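Local coordinates for protein probable porin (Pseudomonas aeruginosa, PDB 2Y0H) that probably forms a porin channel of the OprD family that lets small solutes pass across the bacterial outer membrane, at residues 17-22 with 375-380; 288-293 with 341-346. All blocks are in the same frame, centred on the assembly; numbering follows the deposited sequence.

Contact 1: residues 17-22 with 375-380; sequences QLRDYR and ADLDEN
Asp378 OD2 is gripped by both terminal nitrogens of Arg22. Arg22 NH1 lies 3.0 Å and Arg22 NH2 3.1 Å from Asp378 OD2, end-on. The oxygen lies in the guanidinium plane, and the carboxylate is turned only 27° from that plane. Arg370 on the neighbouring strand 361-371 makes a second salt bridge to the same oxygen. Arg22 gets there by a folded chain. Its CG sits between the backbone N and the carbonyl carbon (chi1 71°), and a bend at chi2 brings the guanidinium across to the partner strand, beside Asp378. Asp376 CB sits over one face of the Arg22 guanidinium, toward its rim, 3.7 Å above the plane. Arg22 NH1 also bonds to Asp20 O at 2.7 Å. Asp378 N reaches Asp20 O from the opposite face of its plane, at 3.2 Å. Asp20 OD1 adds only charge, because no N-H of Arg22 points at it.

The frame is an antiparallel strand pair. Leu18, Asp20 and Arg22 form hydrogen-bonded pairs with Asn380, Asp378 and Asp376. Arg19 with Glu379 and Tyr21 with Leu377 are non-hydrogen-bonded pairs, with their side chains on the other face. There Leu377 CD1 touches Tyr21 CB at 3.8 Å and also lies over the centre of the Arg19 guanidinium. Ala375 CB packs on Tyr21 CE2 at 3.6 Å. Gln17 OE1 and Glu379 OE2 are close but are two acceptors. Their stronger partners are outside, Asn33 for the Gln17 amide and Arg381 for Glu379.

This is the seam where the first and last strands of the barrel meet. Backbone bonds close the wall, and Arg22 bridges the strands through Asp378 OD2 and Asp20 O. Its charge probably offsets that of Asp20 and Asp378, which would otherwise stand close with like charge.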
ATOM      1  N   GLN A  17       5.003 -17.066  -8.658  1.00 39.02           N
ATOM      2  CA  GLN A  17       4.867 -16.175  -9.794  1.00 44.24           C
ATOM      3  C   GLN A  17       5.603 -16.712 -11.007  1.00 47.54           C
ATOM      4  O   GLN A  17       6.738 -17.196 -10.912  1.00 45.07           O
ATOM      5  CB  GLN A  17       5.363 -14.769  -9.456  1.00 46.88           C
ATOM      6  CG  GLN A  17       6.838 -14.694  -9.153  1.00 49.60           C
ATOM      7  CD  GLN A  17       7.409 -13.334  -9.467  1.00 54.30           C
ATOM      8  OE1 GLN A  17       6.670 -12.371  -9.692  1.00 49.73           O
ATOM      9  NE2 GLN A  17       8.734 -13.246  -9.497  1.00 58.17           N
ATOM     10  N   LEU A  18       4.933 -16.629 -12.148  1.00 44.04           N
ATOM     11  CA  LEU A  18       5.529 -16.995 -13.415  1.00 45.18           C
ATOM     12  C   LEU A  18       5.549 -15.740 -14.260  1.00 43.63           C
ATOM     13  O   LEU A  18       4.495 -15.219 -14.636  1.00 44.02           O
ATOM     14  CB  LEU A  18       4.715 -18.101 -14.092  1.00 44.94           C
ATOM     15  CG  LEU A  18       5.233 -18.634 -15.434  1.00 50.65           C
ATOM     16  CD1 LEU A  18       6.717 -18.980 -15.350  1.00 54.03           C
ATOM     17  CD2 LEU A  18       4.430 -19.841 -15.875  1.00 48.42           C
ATOM     18  N   ARG A  19       6.747 -15.235 -14.539  1.00 46.36           N
ATOM     19  CA  ARG A  19       6.890 -13.999 -15.295  1.00 45.23           C
ATOM     20  C   ARG A  19       7.440 -14.230 -16.693  1.00 48.75           C
ATOM     21  O   ARG A  19       8.286 -15.092 -16.907  1.00 48.07           O
ATOM     22  CB  ARG A  19       7.801 -13.011 -14.563  1.00 45.66           C
ATOM     23  CG  ARG A  19       7.375 -12.678 -13.150  1.00 51.77           C
ATOM     24  CD  ARG A  19       7.735 -11.238 -12.820  1.00 54.23           C
ATOM     25  NE  ARG A  19       8.902 -10.794 -13.576  1.00 53.59           N
ATOM     26  CZ  ARG A  19       9.303  -9.530 -13.657  1.00 53.25           C
ATOM     27  NH1 ARG A  19       8.629  -8.577 -13.022  1.00 50.61           N
ATOM     28  NH2 ARG A  19      10.378  -9.222 -14.371  1.00 52.95           N
ATOM     29  N   ASP A  20       6.948 -13.437 -17.636  1.00 46.42           N
ATOM     30  CA  ASP A  20       7.500 -13.374 -18.980  1.00 50.12           C
ATOM     31  C   ASP A  20       7.799 -11.907 -19.282  1.00 49.56           C
ATOM     32  O   ASP A  20       6.961 -11.190 -19.837  1.00 44.64           O
ATOM     33  CB  ASP A  20       6.511 -13.957 -19.995  1.00 50.77           C
ATOM     34  CG  ASP A  20       7.016 -13.868 -21.432  1.00 56.84           C
ATOM     35  OD1 ASP A  20       7.939 -13.070 -21.712  1.00 57.65           O
ATOM     36  OD2 ASP A  20       6.485 -14.606 -22.290  1.00 60.38           O
ATOM     37  N   TYR A  21       8.993 -11.472 -18.893  1.00 48.25           N
ATOM     38  CA  TYR A  21       9.422 -10.082 -19.034  1.00 52.64           C
ATOM     39  C   TYR A  21      10.354  -9.911 -20.235  1.00 53.50           C
ATOM     40  O   TYR A  21      11.282 -10.689 -20.409  1.00 53.97           O
ATOM     41  CB  TYR A  21      10.135  -9.641 -17.745  1.00 53.65           C
ATOM     42  CG  TYR A  21      10.812  -8.285 -17.805  1.00 52.54           C
ATOM     43  CD1 TYR A  21      12.097  -8.156 -18.317  1.00 55.06           C
ATOM     44  CD2 TYR A  21      10.177  -7.142 -17.337  1.00 48.31           C
ATOM     45  CE1 TYR A  21      12.733  -6.931 -18.370  1.00 56.47           C
ATOM     46  CE2 TYR A  21      10.804  -5.904 -17.387  1.00 51.49           C
ATOM     47  CZ  TYR A  21      12.087  -5.808 -17.907  1.00 58.39           C
ATOM     48  OH  TYR A  21      12.733  -4.592 -17.973  1.00 59.15           O
ATOM     49  N   ARG A  22      10.108  -8.900 -21.065  1.00 53.32           N
ATOM     50  CA  ARG A  22      11.014  -8.608 -22.184  1.00 57.36           C
ATOM     51  C   ARG A  22      10.917  -7.168 -22.677  1.00 56.42           C
ATOM     52  O   ARG A  22       9.966  -6.460 -22.365  1.00 56.38           O
ATOM     53  CB  ARG A  22      10.801  -9.575 -23.357  1.00 55.83           C
ATOM     54  CG  ARG A  22       9.500  -9.379 -24.114  1.00 52.27           C
ATOM     55  CD  ARG A  22       8.318  -9.848 -23.280  1.00 53.31           C
ATOM     56  NE  ARG A  22       7.093  -9.986 -24.066  1.00 53.16           N
ATOM     57  CZ  ARG A  22       5.915 -10.329 -23.551  1.00 53.56           C
ATOM     58  NH1 ARG A  22       5.799 -10.564 -22.245  1.00 49.38           N
ATOM     59  NH2 ARG A  22       4.848 -10.436 -24.336  1.00 50.15           N
ATOM     60  N   ALA A 375       9.312  -2.007 -21.656  1.00 47.42           N
ATOM     61  CA  ALA A 375       9.126  -3.449 -21.578  1.00 45.95           C
ATOM     62  C   ALA A 375       7.677  -3.895 -21.793  1.00 42.69           C
ATOM     63  O   ALA A 375       6.758  -3.084 -21.756  1.00 46.70           O
ATOM     64  CB  ALA A 375       9.647  -3.959 -20.247  1.00 52.60           C
ATOM     65  N   ASP A 376       7.504  -5.189 -22.054  1.00 43.24           N
ATOM     66  CA  ASP A 376       6.210  -5.859 -22.055  1.00 40.43           C
ATOM     67  C   ASP A 376       6.264  -6.943 -20.978  1.00 46.34           C
ATOM     68  O   ASP A 376       7.332  -7.487 -20.691  1.00 44.47           O
ATOM     69  CB  ASP A 376       5.943  -6.535 -23.402  1.00 44.20           C
ATOM     70  CG  ASP A 376       5.805  -5.543 -24.547  1.00 45.19           C
ATOM     71  OD1 ASP A 376       5.566  -4.342 -24.292  1.00 41.68           O
ATOM     72  OD2 ASP A 376       5.929  -5.976 -25.711  1.00 52.05           O
ATOM     73  N   LEU A 377       5.120  -7.267 -20.390  1.00 40.75           N
ATOM     74  CA  LEU A 377       5.078  -8.274 -19.337  1.00 39.07           C
ATOM     75  C   LEU A 377       3.794  -9.089 -19.351  1.00 36.39           C
ATOM     76  O   LEU A 377       2.694  -8.550 -19.480  1.00 37.63           O
ATOM     77  CB  LEU A 377       5.235  -7.630 -17.952  1.00 41.46           C
ATOM     78  CG  LEU A 377       5.180  -8.617 -16.774  1.00 39.42           C
ATOM     79  CD1 LEU A 377       6.457  -9.443 -16.708  1.00 41.54           C
ATOM     80  CD2 LEU A 377       4.930  -7.903 -15.450  1.00 37.96           C
ATOM     81  N   ASP A 378       3.951 -10.395 -19.200  1.00 38.85           N
ATOM     82  CA  ASP A 378       2.841 -11.269 -18.887  1.00 37.84           C
ATOM     83  C   ASP A 378       3.262 -12.024 -17.660  1.00 41.15           C
ATOM     84  O   ASP A 378       4.414 -12.432 -17.542  1.00 42.07           O
ATOM     85  CB  ASP A 378       2.560 -12.240 -20.020  1.00 39.30           C
ATOM     86  CG  ASP A 378       2.050 -11.547 -21.251  1.00 37.33           C
ATOM     87  OD1 ASP A 378       0.836 -11.291 -21.324  1.00 39.98           O
ATOM     88  OD2 ASP A 378       2.867 -11.241 -22.135  1.00 45.76           O
ATOM     89  N   GLU A 379       2.330 -12.191 -16.737  1.00 35.14           N
ATOM     90  CA  GLU A 379       2.653 -12.776 -15.461  1.00 40.00           C
ATOM     91  C   GLU A 379       1.411 -13.365 -14.825  1.00 42.53           C
ATOM     92  O   GLU A 379       0.311 -12.801 -14.908  1.00 37.53           O
ATOM     93  CB  GLU A 379       3.287 -11.738 -14.527  1.00 38.42           C
ATOM     94  CG  GLU A 379       3.400 -12.219 -13.089  1.00 40.86           C
ATOM     95  CD  GLU A 379       4.293 -11.345 -12.237  1.00 44.57           C
ATOM     96  OE1 GLU A 379       4.973 -10.448 -12.786  1.00 41.86           O
ATOM     97  OE2 GLU A 379       4.316 -11.565 -11.007  1.00 44.74           O
ATOM     98  N   ASN A 380       1.600 -14.522 -14.207  1.00 35.65           N
ATOM     99  CA  ASN A 380       0.569 -15.113 -13.394  1.00 37.16           C
ATOM    100  C   ASN A 380       1.119 -15.332 -12.002  1.00 39.04           C
ATOM    101  O   ASN A 380       2.270 -15.727 -11.837  1.00 38.23           O
ATOM    102  CB  ASN A 380       0.077 -16.411 -14.027  1.00 38.98           C
ATOM    103  CG  ASN A 380      -0.673 -16.164 -15.328  1.00 45.73           C
ATOM    104  OD1 ASN A 380      -1.893 -15.995 -15.333  1.00 49.42           O
ATOM    105  ND2 ASN A 380       0.060 -16.105 -16.431  1.00 45.65           N
TER

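Contact 2: residues 288-293 with 341-346; sequences LMAYQT and EWERNT. With C8E ((hydroxyethyloxy)tri(ethyloxy)octane), chain L.
Glu343 holds the turn of segment 288-293 with both carboxylate oxygens. Glu343 OE2 accepts from Tyr291 N and Glu343 OE1 from Gln292 N, each at 2.7 Å. Both bonds use syn lone pairs, so the carboxylate faces two successive amides like a fork. The side chain is extended, with CG anti to the backbone N (chi1 -172°), and this carries the carboxylate from the strand up to the loop. Beside it, Asn345 OD1 accepts from Ala290 N at 2.7 Å. The donor is tilted 17° from the carbonyl plane. Three consecutive loop amides are thus bound by two side chains of the strand. Met289 is bent twice: Met289 CE lies 3.2 Å from Glu343 O and near the Asn345 amide, and Met289 CB sits beside the Glu343 carboxylate.

The next shell fixes these groups. Asn345 ND2 donates to the anti lone pair of Glu343 OE2 at 3.0 Å, so this oxygen has two donors. Arg323 NE also bonds to Asn345 OD1. The turn itself is closed by Met289 N bonding to Gln292 O. At the far end a water accepts from Gln292 NE2 and donates to Glu341 OE2, 2.7 Å away. Glu341 OE1 is held by Tyr369 OH and by a salt bridge to Arg296. The Tyr291 ring meets that of Tyr369 edge-to-face. Trp342 points away from the loop, and its CD1 lies 3.4 Å from C10 of a bound C8E detergent molecule.

Trp342 and the detergent are probably on the membrane-facing side, consistent with the loop lying on the inner side. Inward-folded loops commonly narrow porin pores, and this one may too. The buried Glu343 is probably stabilised as an anion by its three N-H donors, which would also keep the turn fixed to the wall.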
ATOM      1  N   LEU A 288      -3.100   2.812  -9.239  1.00 26.21           N
ATOM      2  CA  LEU A 288      -2.116   1.813  -8.867  1.00 27.21           C
ATOM      3  C   LEU A 288      -2.511   0.451  -9.411  1.00 26.48           C
ATOM      4  O   LEU A 288      -3.645   0.030  -9.250  1.00 30.90           O
ATOM      5  CB  LEU A 288      -2.001   1.730  -7.340  1.00 31.50           C
ATOM      6  CG  LEU A 288      -1.153   0.543  -6.873  1.00 31.89           C
ATOM      7  CD1 LEU A 288       0.304   0.895  -7.047  1.00 33.34           C
ATOM      8  CD2 LEU A 288      -1.459   0.165  -5.430  1.00 30.76           C
ATOM      9  N   MET A 289      -1.570  -0.249 -10.033  1.00 28.20           N
ATOM     10  CA  MET A 289      -1.844  -1.572 -10.590  1.00 31.06           C
ATOM     11  C   MET A 289      -0.886  -2.630 -10.026  1.00 32.97           C
ATOM     12  O   MET A 289       0.027  -2.301  -9.283  1.00 29.43           O
ATOM     13  CB  MET A 289      -1.761  -1.527 -12.121  1.00 27.73           C
ATOM     14  CG  MET A 289      -2.843  -0.661 -12.745  1.00 25.67           C
ATOM     15  SD  MET A 289      -4.434  -1.522 -12.749  1.00 28.74           S
ATOM     16  CE  MET A 289      -4.188  -2.567 -14.207  1.00 27.38           C
ATOM     17  N   ALA A 290      -1.095  -3.893 -10.386  1.00 30.64           N
ATOM     18  CA  ALA A 290      -0.275  -4.973  -9.843  1.00 33.10           C
ATOM     19  C   ALA A 290       1.203  -4.799 -10.188  1.00 34.48           C
ATOM     20  O   ALA A 290       2.071  -5.059  -9.370  1.00 33.79           O
ATOM     21  CB  ALA A 290      -0.780  -6.313 -10.331  1.00 35.74           C
ATOM     22  N   TYR A 291       1.482  -4.349 -11.404  1.00 34.38           N
ATOM     23  CA  TYR A 291       2.856  -4.155 -11.846  1.00 30.42           C
ATOM     24  C   TYR A 291       3.266  -2.677 -11.855  1.00 30.14           C
ATOM     25  O   TYR A 291       4.163  -2.274 -11.115  1.00 33.45           O
ATOM     26  CB  TYR A 291       3.068  -4.809 -13.218  1.00 31.79           C
ATOM     27  CG  TYR A 291       4.442  -4.592 -13.818  1.00 32.56           C
ATOM     28  CD1 TYR A 291       5.592  -4.887 -13.092  1.00 35.62           C
ATOM     29  CD2 TYR A 291       4.587  -4.114 -15.113  1.00 30.55           C
ATOM     30  CE1 TYR A 291       6.845  -4.693 -13.636  1.00 37.11           C
ATOM     31  CE2 TYR A 291       5.834  -3.913 -15.667  1.00 31.83           C
ATOM     32  CZ  TYR A 291       6.962  -4.205 -14.922  1.00 39.08           C
ATOM     33  OH  TYR A 291       8.214  -4.010 -15.464  1.00 42.82           O
ATOM     34  N   GLN A 292       2.607  -1.862 -12.675  1.00 31.03           N
ATOM     35  CA  GLN A 292       2.953  -0.436 -12.769  1.00 29.81           C
ATOM     36  C   GLN A 292       2.110   0.469 -11.877  1.00 29.56           C
ATOM     37  O   GLN A 292       0.956   0.155 -11.558  1.00 33.17           O
ATOM     38  CB  GLN A 292       2.886   0.043 -14.216  1.00 30.32           C
ATOM     39  CG  GLN A 292       4.070  -0.418 -15.039  1.00 31.21           C
ATOM     40  CD  GLN A 292       5.395   0.036 -14.440  1.00 34.10           C
ATOM     41  OE1 GLN A 292       6.220  -0.780 -14.036  1.00 38.19           O
ATOM     42  NE2 GLN A 292       5.597   1.338 -14.379  1.00 31.16           N
ATOM     43  N   THR A 293       2.696   1.585 -11.465  1.00 28.69           N
ATOM     44  CA  THR A 293       1.984   2.544 -10.621  1.00 32.97           C
ATOM     45  C   THR A 293       1.394   3.709 -11.422  1.00 29.54           C
ATOM     46  O   THR A 293       0.594   4.471 -10.890  1.00 28.41           O
ATOM     47  CB  THR A 293       2.879   3.107  -9.476  1.00 27.48           C
ATOM     48  OG1 THR A 293       3.845   4.011 -10.016  1.00 28.93           O
ATOM     49  CG2 THR A 293       3.604   1.983  -8.730  1.00 27.82           C
ATOM     50  N   GLU A 341       1.654   3.427 -22.064  1.00 31.11           N
ATOM     51  CA  GLU A 341       1.611   2.087 -21.502  1.00 30.70           C
ATOM     52  C   GLU A 341       0.185   1.708 -21.138  1.00 30.50           C
ATOM     53  O   GLU A 341      -0.675   2.574 -20.949  1.00 31.27           O
ATOM     54  CB  GLU A 341       2.529   1.992 -20.267  1.00 26.18           C
ATOM     55  CG  GLU A 341       2.104   2.884 -19.089  1.00 27.25           C
ATOM     56  CD  GLU A 341       3.149   2.976 -17.968  1.00 29.02           C
ATOM     57  OE1 GLU A 341       4.172   2.273 -18.021  1.00 30.62           O
ATOM     58  OE2 GLU A 341       2.953   3.770 -17.031  1.00 30.13           O
ATOM     59  N   TRP A 342      -0.064   0.409 -21.035  1.00 27.17           N
ATOM     60  CA  TRP A 342      -1.320  -0.071 -20.487  1.00 28.61           C
ATOM     61  C   TRP A 342      -1.130  -1.338 -19.661  1.00 31.72           C
ATOM     62  O   TRP A 342      -0.175  -2.089 -19.861  1.00 29.16           O
ATOM     63  CB  TRP A 342      -2.375  -0.280 -21.577  1.00 26.74           C
ATOM     64  CG  TRP A 342      -2.126  -1.352 -22.589  1.00 32.08           C
ATOM     65  CD1 TRP A 342      -1.635  -1.177 -23.854  1.00 35.28           C
ATOM     66  CD2 TRP A 342      -2.420  -2.760 -22.467  1.00 28.97           C
ATOM     67  NE1 TRP A 342      -1.584  -2.384 -24.516  1.00 33.87           N
ATOM     68  CE2 TRP A 342      -2.058  -3.370 -23.689  1.00 33.08           C
ATOM     69  CE3 TRP A 342      -2.932  -3.560 -21.445  1.00 31.12           C
ATOM     70  CZ2 TRP A 342      -2.197  -4.742 -23.915  1.00 33.20           C
ATOM     71  CZ3 TRP A 342      -3.072  -4.929 -21.668  1.00 35.36           C
ATOM     72  CH2 TRP A 342      -2.707  -5.504 -22.898  1.00 36.20           C
ATOM     73  N   GLU A 343      -2.036  -1.565 -18.720  1.00 28.70           N
ATOM     74  CA  GLU A 343      -1.980  -2.767 -17.917  1.00 26.94           C
ATOM     75  C   GLU A 343      -3.384  -3.283 -17.660  1.00 28.81           C
ATOM     76  O   GLU A 343      -4.315  -2.506 -17.452  1.00 29.52           O
ATOM     77  CB  GLU A 343      -1.253  -2.512 -16.594  1.00 25.79           C
ATOM     78  CG  GLU A 343      -0.977  -3.781 -15.773  1.00 29.45           C
ATOM     79  CD  GLU A 343      -0.085  -3.543 -14.535  1.00 28.80           C
ATOM     80  OE1 GLU A 343       0.748  -2.607 -14.555  1.00 28.01           O
ATOM     81  OE2 GLU A 343      -0.221  -4.300 -13.546  1.00 32.73           O
ATOM     82  N   ARG A 344      -3.535  -4.597 -17.698  1.00 28.62           N
ATOM     83  CA  ARG A 344      -4.756  -5.223 -17.244  1.00 32.31           C
ATOM     84  C   ARG A 344      -4.425  -6.178 -16.101  1.00 31.52           C
ATOM     85  O   ARG A 344      -3.409  -6.860 -16.137  1.00 31.56           O
ATOM     86  CB  ARG A 344      -5.440  -5.967 -18.391  1.00 34.65           C
ATOM     87  CG  ARG A 344      -6.564  -6.893 -17.945  1.00 38.89           C
ATOM     88  CD  ARG A 344      -7.847  -6.569 -18.681  1.00 44.91           C
ATOM     89  NE  ARG A 344      -7.576  -6.223 -20.075  1.00 51.73           N
ATOM     90  CZ  ARG A 344      -8.515  -5.905 -20.958  1.00 54.58           C
ATOM     91  NH1 ARG A 344      -9.791  -5.902 -20.583  1.00 53.97           N
ATOM     92  NH2 ARG A 344      -8.180  -5.596 -22.208  1.00 49.75           N
ATOM     93  N   ASN A 345      -5.281  -6.188 -15.082  1.00 31.79           N
ATOM     94  CA  ASN A 345      -5.159  -7.087 -13.940  1.00 27.70           C
ATOM     95  C   ASN A 345      -6.469  -7.826 -13.795  1.00 31.06           C
ATOM     96  O   ASN A 345      -7.530  -7.204 -13.759  1.00 32.08           O
ATOM     97  CB  ASN A 345      -4.928  -6.313 -12.637  1.00 29.62           C
ATOM     98  CG  ASN A 345      -3.552  -5.687 -12.545  1.00 30.51           C
ATOM     99  OD1 ASN A 345      -3.314  -4.820 -11.700  1.00 32.79           O
ATOM    100  ND2 ASN A 345      -2.641  -6.120 -13.400  1.00 30.10           N
ATOM    101  N   THR A 346      -6.409  -9.149 -13.729  1.00 28.17           N
ATOM    102  CA  THR A 346      -7.589  -9.929 -13.424  1.00 31.15           C
ATOM    103  C   THR A 346      -7.265 -10.805 -12.230  1.00 33.69           C
ATOM    104  O   THR A 346      -6.320 -11.593 -12.261  1.00 33.19           O
ATOM    105  CB  THR A 346      -8.035 -10.794 -14.610  1.00 31.16           C
ATOM    106  OG1 THR A 346      -8.386  -9.948 -15.710  1.00 34.14           O
ATOM    107  CG2 THR A 346      -9.235 -11.638 -14.227  1.00 31.75           C
TER
HETATM  108  C7  C8E L1400      -2.402   2.355 -25.927  1.00 49.26           C
HETATM  109  C8  C8E L1400      -0.972   2.884 -26.017  1.00 48.55           C
HETATM  110  O9  C8E L1400      -0.089   2.004 -25.342  1.00 49.74           O
HETATM  111  C10 C8E L1400       0.097   0.773 -26.021  1.00 50.09           C
HETATM  112  C11 C8E L1400       1.583   0.421 -26.095  1.00 45.12           C
HETATM  113  O12 C8E L1400       1.858  -0.351 -27.246  1.00 47.27           O
HETATM  114  O   HOH W   1       4.109   3.284 -14.601  1.00 32.91           O

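Both contacts involve the same closed antiparallel barrel, and their centres lie 12 Å apart on the same side of the chain's centre. In chain order, segment 17-22 comes first, then 288-293, 341-346 and 375-380. Contact 1 joins strand 7-22 to strand 376-389 and closes the barrel. Contact 2 sets the loop between strands 259-269 and 300-309 against strand 339-351. Strand 361-371 lies between strands 339-351 and 376-389. The two sites meet at Tyr291, whose CG lies 3.7 Å from Leu377 CD2 and whose OH approaches Tyr21 CE2. Through Tyr291 the loop also touches the closing seam, probably from its inner side.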